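PDB 3KZW: cytosol aminopeptidase from Staphylococcus aureus subsp. aureus, which probably removes amino-terminal residues, leucine in particular, from peptides, as a metal-dependent M17-family leucyl aminopeptidase. Local coordinates for residues S467-F472 against H478-I483. Numbering follows the deposited sequence.
With NA (sodium ion), chain R.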
loop_
_atom_site.group_PDB
_atom_site.type_symbol
_atom_site.label_atom_id
_atom_site.label_comp_id
_atom_site.label_asym_id
_atom_site.label_seq_id
_atom_site.Cartn_x
_atom_site.Cartn_y
_atom_site.Cartn_z
ATOM N N SER A 467 -12.971 27.023 -0.344
ATOM C CA SER A 467 -14.002 27.466 -1.277
ATOM C C SER A 467 -15.381 26.979 -0.845
ATOM O O SER A 467 -16.365 27.712 -0.949
ATOM C CB SER A 467 -13.693 26.960 -2.687
ATOM O OG SER A 467 -14.674 27.393 -3.614
ATOM N N PHE A 468 -15.440 25.745 -0.354
ATOM C CA PHE A 468 -16.689 25.151 0.114
ATOM C C PHE A 468 -17.247 25.892 1.328
ATOM O O PHE A 468 -18.432 26.226 1.362
ATOM C CB PHE A 468 -16.493 23.668 0.433
ATOM C CG PHE A 468 -17.774 22.928 0.701
ATOM C CD1 PHE A 468 -18.306 22.867 1.984
ATOM C CD2 PHE A 468 -18.444 22.279 -0.330
ATOM C CE1 PHE A 468 -19.492 22.180 2.239
ATOM C CE2 PHE A 468 -19.628 21.587 -0.088
ATOM C CZ PHE A 468 -20.153 21.539 1.199
ATOM N N VAL A 469 -16.388 26.148 2.312
ATOM C CA VAL A 469 -16.782 26.840 3.539
ATOM C C VAL A 469 -17.172 28.302 3.281
ATOM O O VAL A 469 -18.218 28.753 3.751
ATOM C CB VAL A 469 -15.676 26.742 4.623
ATOM C CG1 VAL A 469 -16.025 27.578 5.848
ATOM C CG2 VAL A 469 -15.458 25.291 5.022
ATOM N N THR A 470 -16.348 29.022 2.515
ATOM C CA THR A 470 -16.561 30.456 2.272
ATOM C C THR A 470 -17.735 30.747 1.343
ATOM O O THR A 470 -18.158 31.900 1.213
ATOM C CB THR A 470 -15.297 31.152 1.728
ATOM O OG1 THR A 470 -14.829 30.457 0.567
ATOM C CG2 THR A 470 -14.198 31.179 2.788
ATOM N N HIS A 471 -18.253 29.705 0.695
ATOM C CA HIS A 471 -19.425 29.817 -0.172
ATOM C C HIS A 471 -20.661 30.235 0.616
ATOM O O HIS A 471 -21.499 30.978 0.115
ATOM C CB HIS A 471 -19.681 28.485 -0.883
ATOM C CG HIS A 471 -20.973 28.432 -1.644
ATOM N ND1 HIS A 471 -21.116 28.955 -2.912
ATOM C CD2 HIS A 471 -22.178 27.903 -1.319
ATOM C CE1 HIS A 471 -22.353 28.756 -3.332
ATOM N NE2 HIS A 471 -23.017 28.120 -2.384
ATOM N N PHE A 472 -20.750 29.770 1.858
ATOM C CA PHE A 472 -21.958 29.917 2.668
ATOM C C PHE A 472 -22.090 31.269 3.380
ATOM O O PHE A 472 -23.095 31.534 4.051
ATOM C CB PHE A 472 -22.067 28.751 3.655
ATOM C CG PHE A 472 -22.397 27.442 2.996
ATOM C CD1 PHE A 472 -21.395 26.665 2.421
ATOM C CD2 PHE A 472 -23.714 26.992 2.936
ATOM C CE1 PHE A 472 -21.697 25.456 1.801
ATOM C CE2 PHE A 472 -24.027 25.783 2.320
ATOM C CZ PHE A 472 -23.016 25.011 1.752
ATOM N N HIS A 478 -15.130 37.163 4.763
ATOM C CA HIS A 478 -14.922 35.857 5.379
ATOM C C HIS A 478 -13.448 35.459 5.321
ATOM O O HIS A 478 -12.838 35.465 4.247
ATOM C CB HIS A 478 -15.775 34.805 4.656
ATOM C CG HIS A 478 -15.871 33.487 5.367
ATOM N ND1 HIS A 478 -16.953 32.647 5.220
ATOM C CD2 HIS A 478 -15.027 32.863 6.225
ATOM C CE1 HIS A 478 -16.771 31.562 5.951
ATOM N NE2 HIS A 478 -15.611 31.670 6.574
ATOM N N ILE A 479 -12.881 35.126 6.478
ATOM C CA ILE A 479 -11.546 34.534 6.531
ATOM C C ILE A 479 -11.601 33.123 7.118
ATOM O O ILE A 479 -12.147 32.908 8.200
ATOM C CB ILE A 479 -10.531 35.395 7.317
ATOM C CG1 ILE A 479 -10.478 36.820 6.761
ATOM C CG2 ILE A 479 -9.144 34.755 7.255
ATOM C CD1 ILE A 479 -9.714 37.796 7.628
ATOM N N HIS A 480 -11.036 32.169 6.384
ATOM C CA HIS A 480 -10.990 30.773 6.803
ATOM C C HIS A 480 -9.578 30.400 7.255
ATOM O O HIS A 480 -8.606 30.592 6.517
ATOM C CB HIS A 480 -11.469 29.868 5.659
ATOM C CG HIS A 480 -11.164 28.417 5.861
ATOM N ND1 HIS A 480 -11.711 27.677 6.886
ATOM C CD2 HIS A 480 -10.369 27.569 5.166
ATOM C CE1 HIS A 480 -11.261 26.436 6.821
ATOM N NE2 HIS A 480 -10.446 26.343 5.784
ATOM N N PHE A 481 -9.473 29.874 8.473
ATOM C CA PHE A 481 -8.188 29.469 9.038
ATOM C C PHE A 481 -8.080 27.950 9.169
ATOM O O PHE A 481 -8.734 27.341 10.024
ATOM C CB PHE A 481 -7.967 30.116 10.407
ATOM C CG PHE A 481 -7.803 31.608 10.363
ATOM C CD1 PHE A 481 -6.617 32.178 9.911
ATOM C CD2 PHE A 481 -8.823 32.445 10.799
ATOM C CE1 PHE A 481 -6.457 33.561 9.880
ATOM C CE2 PHE A 481 -8.670 33.824 10.779
ATOM C CZ PHE A 481 -7.483 34.384 10.318
ATOM N N ASP A 482 -7.253 27.344 8.318
ATOM C CA ASP A 482 -6.975 25.912 8.403
ATOM C C ASP A 482 -5.784 25.695 9.329
ATOM O O ASP A 482 -4.634 25.928 8.949
ATOM C CB ASP A 482 -6.711 25.319 7.015
ATOM C CG ASP A 482 -6.926 23.805 6.964
ATOM O OD1 ASP A 482 -6.864 23.128 8.019
ATOM O OD2 ASP A 482 -7.158 23.282 5.852
ATOM N N ILE A 483 -6.079 25.261 10.550
ATOM C CA ILE A 483 -5.064 25.081 11.585
ATOM C C ILE A 483 -4.811 23.600 11.887
ATOM O O ILE A 483 -4.469 23.236 13.011
ATOM C CB ILE A 483 -5.417 25.862 12.886
ATOM C CG1 ILE A 483 -6.789 25.444 13.433
ATOM C CG2 ILE A 483 -5.368 27.363 12.633
ATOM C CD1 ILE A 483 -7.027 25.819 14.888
HETATM NA NA NA R . -18.179 34.017 -0.024
HETATM O O HOH W 1 -19.174 33.117 -2.003
HETATM O O HOH W 2 -17.765 35.662 1.533
#
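The methyl of Thr470 sits squarely over one face of the His478 imidazole, a CH-pi contact in which CG2 lies 3.8 Å from the ring centroid and only 7° off the ring normal. Backbone joins in: Thr470 CA approaches His478 ND1 to 3.7 Å. Threonine suits this place because its two branches divide the work. With OG1 set between the backbone N and carbonyl carbon (chi1 54°), the hydroxyl turns back to bond the carbonyl of Ala466 in the preceding helical turn, and the methyl is left to meet the ring. Histidine is equally apt, since an imidazole offers a flat face to the methyl and two in-plane nitrogens to polar partners: NE2 bonds Asp389 and ND1 bonds Ser473, so both polar atoms of this buried ring are satisfied.

Toward His480 the packing loosens: Thr470 CG2 lies 4.2 Å from His480 CB, and Val469 CG1 stays 4.4 Å from His480 ND1. Val469 CG1, anti to the backbone N (chi1 174°), also comes within 4.1 Å of His478 CE1. A small apolar branched side chain fits against imidazoles whose nitrogens are bonded elsewhere. Asp389 grips both rings, OD2 at His478 NE2 and OD1 at His480 ND1, which probably fixes their turn.

The wetter side lies at the far end of Thr470, where its carbonyl turns to the sodium ion. Thr470 O binds the metal at 2.5 Å, with two waters and the carbonyl of Gly474 as further ligands; the Ser473 hydroxyl that meets His478 ND1 also bonds Thr470 O, tying ring to metal site. A short loop then returns the chain to strand 478-482, which lies between strands 386-391 and 406-411. The whole is a helix-loop-strand connection packing helix 461-470 against the central mixed sheet of the leucyl aminopeptidase catalytic domain.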